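Local structure of Emp47p (form2) (Saccharomyces cerevisiae, 2A6Z) at residues P14-T19 / G37-T42; F63-T68 / F214-F219. The protein serves as a lectin-type cargo receptor in yeast, involved in glycoprotein secretion and needed for Emp46p to leave the endoplasmic reticulum. One frame throughout, in Å; residues are numbered along the deposited sequence. Where two conformers were deposited one is given.

Contact 1. Residues P14-T19 / G37-T42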
loop_
_atom_site.group_PDB
_atom_site.type_symbol
_atom_site.label_atom_id
_atom_site.label_comp_id
_atom_site.label_asym_id
_atom_site.label_seq_id
_atom_site.Cartn_x
_atom_site.Cartn_y
_atom_site.Cartn_z
ATOM N N PRO A 14 -2.883 3.781 14.362
ATOM C CA PRO A 14 -4.027 3.279 15.121
ATOM C C PRO A 14 -5.336 3.689 14.432
ATOM O O PRO A 14 -5.412 4.732 13.788
ATOM C CB PRO A 14 -3.884 4.009 16.455
ATOM C CG PRO A 14 -2.417 4.298 16.609
ATOM C CD PRO A 14 -1.983 4.659 15.178
ATOM N N ASP A 15 -6.319 2.793 14.642
ATOM C CA ASP A 15 -7.648 2.963 14.062
ATOM C C ASP A 15 -8.096 4.398 14.159
ATOM O O ASP A 15 -8.106 4.998 15.257
ATOM C CB ASP A 15 -8.622 2.068 14.790
ATOM C CG ASP A 15 -9.978 1.990 14.146
ATOM O OD1 ASP A 15 -10.686 1.067 14.564
ATOM O OD2 ASP A 15 -10.400 2.846 13.366
ATOM N N LEU A 16 -8.407 5.026 13.020
ATOM C CA LEU A 16 -8.692 6.456 12.923
ATOM C C LEU A 16 -10.115 6.802 13.331
ATOM O O LEU A 16 -10.480 8.001 13.252
ATOM C CB LEU A 16 -8.388 6.940 11.484
ATOM C CG LEU A 16 -6.915 6.843 11.053
ATOM C CD1 LEU A 16 -6.891 6.968 9.558
ATOM C CD2 LEU A 16 -6.133 7.929 11.781
ATOM N N ILE A 17 -10.907 5.870 13.745
ATOM C CA ILE A 17 -12.343 6.083 13.957
ATOM C C ILE A 17 -12.696 7.314 14.760
ATOM O O ILE A 17 -13.611 8.078 14.466
ATOM C CB ILE A 17 -12.992 4.805 14.543
ATOM C CG1 ILE A 17 -14.530 4.921 14.521
ATOM C CG2 ILE A 17 -12.437 4.416 15.903
ATOM C CD1 ILE A 17 -15.210 3.620 14.748
ATOM N N ASN A 18 -11.920 7.607 15.788
ATOM C CA ASN A 18 -12.313 8.814 16.578
ATOM C C ASN A 18 -11.150 9.755 16.587
ATOM O O ASN A 18 -11.013 10.593 17.488
ATOM C CB ASN A 18 -12.749 8.310 17.955
ATOM C CG ASN A 18 -14.158 7.743 17.970
ATOM O OD1 ASN A 18 -15.105 8.224 17.340
ATOM N ND2 ASN A 18 -14.359 6.661 18.723
ATOM N N THR A 19 -10.248 9.683 15.621
ATOM C CA THR A 19 -9.045 10.495 15.619
ATOM C C THR A 19 -9.247 11.818 14.961
ATOM O O THR A 19 -9.830 11.937 13.874
ATOM C CB THR A 19 -7.966 9.694 14.860
ATOM O OG1 THR A 19 -7.755 8.470 15.622
ATOM C CG2 THR A 19 -6.698 10.476 14.732
ATOM N N GLY A 37 -13.103 9.677 10.723
ATOM C CA GLY A 37 -12.722 8.291 10.912
ATOM C C GLY A 37 -11.812 7.689 9.895
ATOM O O GLY A 37 -11.584 6.461 9.977
ATOM N N ARG A 38 -11.254 8.447 8.960
ATOM C CA ARG A 38 -10.410 7.802 7.953
ATOM C C ARG A 38 -9.601 8.862 7.246
ATOM O O ARG A 38 -9.979 10.039 7.196
ATOM C CB ARG A 38 -11.298 7.066 6.916
ATOM C CG ARG A 38 -12.172 8.049 6.137
ATOM C CD ARG A 38 -13.614 7.662 6.074
ATOM N NE ARG A 38 -14.354 8.486 5.139
ATOM C CZ ARG A 38 -14.859 9.693 5.255
ATOM N NH1 ARG A 38 -14.722 10.378 6.376
ATOM N NH2 ARG A 38 -15.510 10.248 4.240
ATOM N N ILE A 39 -8.469 8.459 6.647
ATOM C CA ILE A 39 -7.701 9.342 5.776
ATOM C C ILE A 39 -8.124 9.073 4.351
ATOM O O ILE A 39 -8.040 7.940 3.845
ATOM C CB ILE A 39 -6.185 9.229 6.006
ATOM C CG1 ILE A 39 -5.818 9.802 7.380
ATOM C CG2 ILE A 39 -5.396 9.874 4.853
ATOM C CD1 ILE A 39 -4.385 9.523 7.816
ATOM N N VAL A 40 -8.615 10.127 3.701
ATOM C CA VAL A 40 -9.056 10.049 2.313
ATOM C C VAL A 40 -7.916 10.451 1.420
ATOM O O VAL A 40 -7.427 11.570 1.530
ATOM C CB VAL A 40 -10.269 10.961 2.097
ATOM C CG1 VAL A 40 -10.678 10.922 0.648
ATOM C CG2 VAL A 40 -11.428 10.560 2.994
ATOM N N LEU A 41 -7.500 9.535 0.530
ATOM C CA LEU A 41 -6.397 9.815 -0.347
ATOM C C LEU A 41 -6.836 10.572 -1.594
ATOM O O LEU A 41 -6.074 11.369 -2.125
ATOM C CB LEU A 41 -5.688 8.504 -0.742
ATOM C CG LEU A 41 -5.071 7.755 0.460
ATOM C CD1 LEU A 41 -4.529 6.408 -0.032
ATOM C CD2 LEU A 41 -4.004 8.547 1.138
ATOM N N THR A 42 -8.035 10.207 -2.104
ATOM C CA THR A 42 -8.502 10.826 -3.381
ATOM C C THR A 42 -9.839 11.429 -3.194
ATOM O O THR A 42 -10.863 10.850 -3.475
ATOM C CB THR A 42 -8.466 9.726 -4.492
ATOM O OG1 THR A 42 -9.277 8.567 -4.162
ATOM C CG2 THR A 42 -7.042 9.308 -4.797
HETATM O O HOH W 1 -12.180 11.441 12.686
#
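A type I beta turn, L16 to T19, meets the start of strand 38-40 at the margin of one sheet of the legume-lectin-like beta sandwich, with the L16 carbonyl oxygen against G37 CA. The turn is closed by T19 N bonding to L16 O at 2.9 Å, and the same oxygen receives a nearly linear C-H...O contact from G37 CA (3.3 Å, 160° at the hydrogen). With no side chain on G37, the two backbones approach until the CA atoms of I17 and G37 are 3.8 Å apart; its positive phi of 79° also suits glycine. L16 supplies the apolar part. Its CG lies opposite the carbonyl carbon (chi1 -64°), and the branch ending in CD1 reaches along the strand to lie 3.6 Å from I39 N and 3.7 Å from I39 CG1, the two side chains running obliquely past each other. P23 and L34 add to the packing around L16 and I39, respectively. Overlapping the start of the beta turn, an Asx turn forms as I17 N donates to D15 OD2 (3.1 Å), approaching from above the carboxylate plane. One water joins the two backbones, accepting from G37 N at 2.8 Å and probably donating to T19 O. Beyond the backbone bond tying L16 to F214, the direct contacts between loop and strand 38-40 are mainly L16's carbonyl and side chain, relying on close fit more than strong bonds.

Contact 2. Residues F63-T68 / F214-F219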
loop_
_atom_site.group_PDB
_atom_site.type_symbol
_atom_site.label_atom_id
_atom_site.label_comp_id
_atom_site.label_asym_id
_atom_site.label_seq_id
_atom_site.Cartn_x
_atom_site.Cartn_y
_atom_site.Cartn_z
ATOM N N PHE A 63 8.651 -9.326 9.808
ATOM C CA PHE A 63 7.667 -8.298 10.148
ATOM C C PHE A 63 6.363 -8.605 9.412
ATOM O O PHE A 63 6.300 -9.363 8.482
ATOM C CB PHE A 63 8.189 -6.882 9.756
ATOM C CG PHE A 63 8.298 -6.634 8.279
ATOM C CD1 PHE A 63 7.231 -6.057 7.578
ATOM C CD2 PHE A 63 9.434 -6.977 7.593
ATOM C CE1 PHE A 63 7.319 -5.864 6.236
ATOM C CE2 PHE A 63 9.533 -6.785 6.208
ATOM C CZ PHE A 63 8.462 -6.246 5.522
ATOM N N THR A 64 5.334 -7.865 9.888
ATOM C CA THR A 64 4.005 -7.901 9.313
ATOM C C THR A 64 3.528 -6.449 9.154
ATOM O O THR A 64 3.708 -5.617 10.075
ATOM C CB THR A 64 3.028 -8.580 10.248
ATOM O OG1 THR A 64 3.466 -9.915 10.496
ATOM C CG2 THR A 64 1.623 -8.664 9.691
ATOM N N MET A 65 2.884 -6.147 8.028
ATOM C CA MET A 65 2.172 -4.904 7.810
ATOM C C MET A 65 0.726 -5.239 7.461
ATOM O O MET A 65 0.498 -5.972 6.480
ATOM C CB MET A 65 2.785 -4.132 6.685
ATOM C CG MET A 65 4.213 -3.669 6.668
ATOM S SD MET A 65 5.045 -2.941 5.226
ATOM C CE MET A 65 4.835 -4.274 4.041
ATOM N N GLU A 66 -0.250 -4.691 8.191
ATOM C CA GLU A 66 -1.665 -4.896 7.897
ATOM C C GLU A 66 -2.288 -3.565 7.583
ATOM O O GLU A 66 -2.349 -2.666 8.453
ATOM C CB GLU A 66 -2.381 -5.536 9.078
ATOM C CG GLU A 66 -1.899 -6.913 9.431
ATOM C CD GLU A 66 -2.511 -7.598 10.587
ATOM O OE1 GLU A 66 -3.378 -6.987 11.264
ATOM O OE2 GLU A 66 -2.163 -8.764 10.848
ATOM N N TRP A 67 -2.802 -3.420 6.372
ATOM C CA TRP A 67 -3.501 -2.179 5.929
ATOM C C TRP A 67 -4.974 -2.449 5.854
ATOM O O TRP A 67 -5.405 -3.408 5.201
ATOM C CB TRP A 67 -2.979 -1.799 4.541
ATOM C CG TRP A 67 -1.634 -1.210 4.457
ATOM C CD1 TRP A 67 -0.469 -1.812 4.112
ATOM C CD2 TRP A 67 -1.283 0.182 4.712
ATOM N NE1 TRP A 67 0.580 -0.908 4.142
ATOM C CE2 TRP A 67 0.089 0.314 4.489
ATOM C CE3 TRP A 67 -2.068 1.298 5.083
ATOM C CZ2 TRP A 67 0.756 1.551 4.636
ATOM C CZ3 TRP A 67 -1.368 2.508 5.226
ATOM C CH2 TRP A 67 -0.005 2.601 5.010
ATOM N N THR A 68 -5.762 -1.550 6.448
ATOM C CA THR A 68 -7.214 -1.631 6.379
ATOM C C THR A 68 -7.691 -0.412 5.527
ATOM O O THR A 68 -7.475 0.734 5.935
ATOM C CB THR A 68 -7.827 -1.576 7.787
ATOM O OG1 THR A 68 -7.324 -2.645 8.573
ATOM C CG2 THR A 68 -9.335 -1.731 7.706
ATOM N N PHE A 214 -8.345 3.298 6.948
ATOM C CA PHE A 214 -8.893 3.267 8.306
ATOM C C PHE A 214 -7.813 3.035 9.378
ATOM O O PHE A 214 -7.972 3.502 10.520
ATOM C CB PHE A 214 -9.915 2.157 8.407
ATOM C CG PHE A 214 -11.266 2.354 7.812
ATOM C CD1 PHE A 214 -12.339 1.536 8.199
ATOM C CD2 PHE A 214 -11.544 3.360 6.886
ATOM C CE1 PHE A 214 -13.616 1.685 7.702
ATOM C CE2 PHE A 214 -12.840 3.522 6.391
ATOM C CZ PHE A 214 -13.862 2.727 6.802
ATOM N N LYS A 215 -6.797 2.220 9.078
ATOM C CA LYS A 215 -5.897 1.696 10.115
ATOM C C LYS A 215 -4.721 1.074 9.422
ATOM O O LYS A 215 -4.885 0.508 8.294
ATOM C CB LYS A 215 -6.653 0.619 10.921
ATOM C CG LYS A 215 -5.917 0.011 12.104
ATOM C CD LYS A 215 -6.788 -0.893 12.917
ATOM C CE LYS A 215 -7.221 -2.172 12.265
ATOM N NZ LYS A 215 -7.825 -3.056 13.296
ATOM N N MET A 216 -3.574 1.062 10.077
ATOM C CA MET A 216 -2.452 0.245 9.630
ATOM C C MET A 216 -1.758 -0.244 10.893
ATOM O O MET A 216 -1.532 0.522 11.817
ATOM C CB MET A 216 -1.494 1.054 8.732
ATOM C CG MET A 216 -0.287 0.305 8.151
ATOM S SD MET A 216 1.040 0.565 9.369
ATOM C CE MET A 216 2.344 -0.437 8.641
ATOM N N GLN A 217 -1.425 -1.526 10.926
ATOM C CA GLN A 217 -0.721 -2.069 12.050
ATOM C C GLN A 217 0.547 -2.741 11.565
ATOM O O GLN A 217 0.544 -3.510 10.592
ATOM C CB GLN A 217 -1.580 -3.047 12.846
ATOM C CG GLN A 217 -2.655 -2.171 13.517
ATOM C CD GLN A 217 -3.420 -2.978 14.546
ATOM O OE1 GLN A 217 -3.415 -2.627 15.739
ATOM N NE2 GLN A 217 -4.066 -4.048 14.090
ATOM N N PHE A 218 1.645 -2.464 12.249
ATOM C CA PHE A 218 2.940 -3.056 11.987
ATOM C C PHE A 218 3.310 -3.935 13.161
ATOM O O PHE A 218 3.190 -3.464 14.310
ATOM C CB PHE A 218 3.969 -1.912 11.794
ATOM C CG PHE A 218 5.273 -2.415 11.210
ATOM C CD1 PHE A 218 5.495 -2.321 9.844
ATOM C CD2 PHE A 218 6.253 -2.986 11.978
ATOM C CE1 PHE A 218 6.669 -2.773 9.264
ATOM C CE2 PHE A 218 7.463 -3.418 11.407
ATOM C CZ PHE A 218 7.655 -3.314 10.039
ATOM N N PHE A 219 3.755 -5.143 12.898
ATOM C CA PHE A 219 4.217 -6.066 13.951
ATOM C C PHE A 219 5.615 -6.525 13.656
ATOM O O PHE A 219 6.003 -6.774 12.509
ATOM C CB PHE A 219 3.305 -7.309 14.065
ATOM C CG PHE A 219 1.836 -7.000 14.246
ATOM C CD1 PHE A 219 1.252 -7.084 15.498
ATOM C CD2 PHE A 219 1.027 -6.645 13.178
ATOM C CE1 PHE A 219 -0.100 -6.801 15.721
ATOM C CE2 PHE A 219 -0.308 -6.347 13.392
ATOM C CZ PHE A 219 -0.929 -6.413 14.644
HETATM O O HOH W 2 -4.882 -2.608 9.728
HETATM O O HOH W 3 -4.769 -4.745 11.516
#
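M216 lies across the indole of W67 on the tightly packed face of this antiparallel strand pair. In the conformer given, its CG sits 3.5 Å from the centroid of the six-membered ring, only 7° off the normal, a CH-pi contact over the centre. The first torsion sets CG opposite the backbone N (chi1 -178°); a bend at chi2 puts SD farther above the same ring, a less certain Met-aromatic contact. Further along, M65, also in the conformer given, runs beside F218, its CG 3.7 Å from F218 CD1. The F63 and F218 rings are almost parallel but slid apart, barely overlapping; F63 CB and F218 CZ make the closer approach at 3.6 Å. F57, F84, F86 and I195 of the opposing sheet close over this layer, so it forms part of the hydrophobic core of the beta sandwich, the jelly-roll-like fold of legume-type lectins. Backbone bonds link the strands in the hydrogen-bonded pairs T64-F219 and E66-Q217, and at T68 a classic beta bulge sets both F214 and K215 against one residue: T68 N donates to K215 O, while F214 N donates to T68 O. On the other face, T64 and F219 form a buried end, but around E66, Q217, T68 and K215 the packing is looser and wetter. The E66 carboxylate and Q217 amide, their planes 61° apart, are joined through a water that donates to E66 OE1 (2.7 Å) and accepts from Q217 NE2 (2.8 Å). E66 OE2 also binds S2 OG and forms a salt bridge with R160, which would favour a charged carboxylate. A second water spans E66 O and T68 OG1, and the CE methylene of K215 passes T68, 3.7 Å from OG1.

In the fold
Both contacts belong to the same sheet, in which strand 210-220 lies between strands 38-40 and 63-72. Contact 2 joins two long neighbouring strands nearer the centre of the chain, with one face in the sandwich core and the other partly exposed; contact 1 sits farther out and is more exposed, where a loop abuts a short strand. Their chemistry follows: an antiparallel ladder ending in a bulge, with aromatic and methionine packing, in the former; no direct backbone N-H...O bonds between the segments, and a single leucine for apolar packing, in the latter. The two touch at F214, whose carbonyl oxygen probably accepts a hydrogen bond from L16 N (3.0 Å) and whose ring packs against R38.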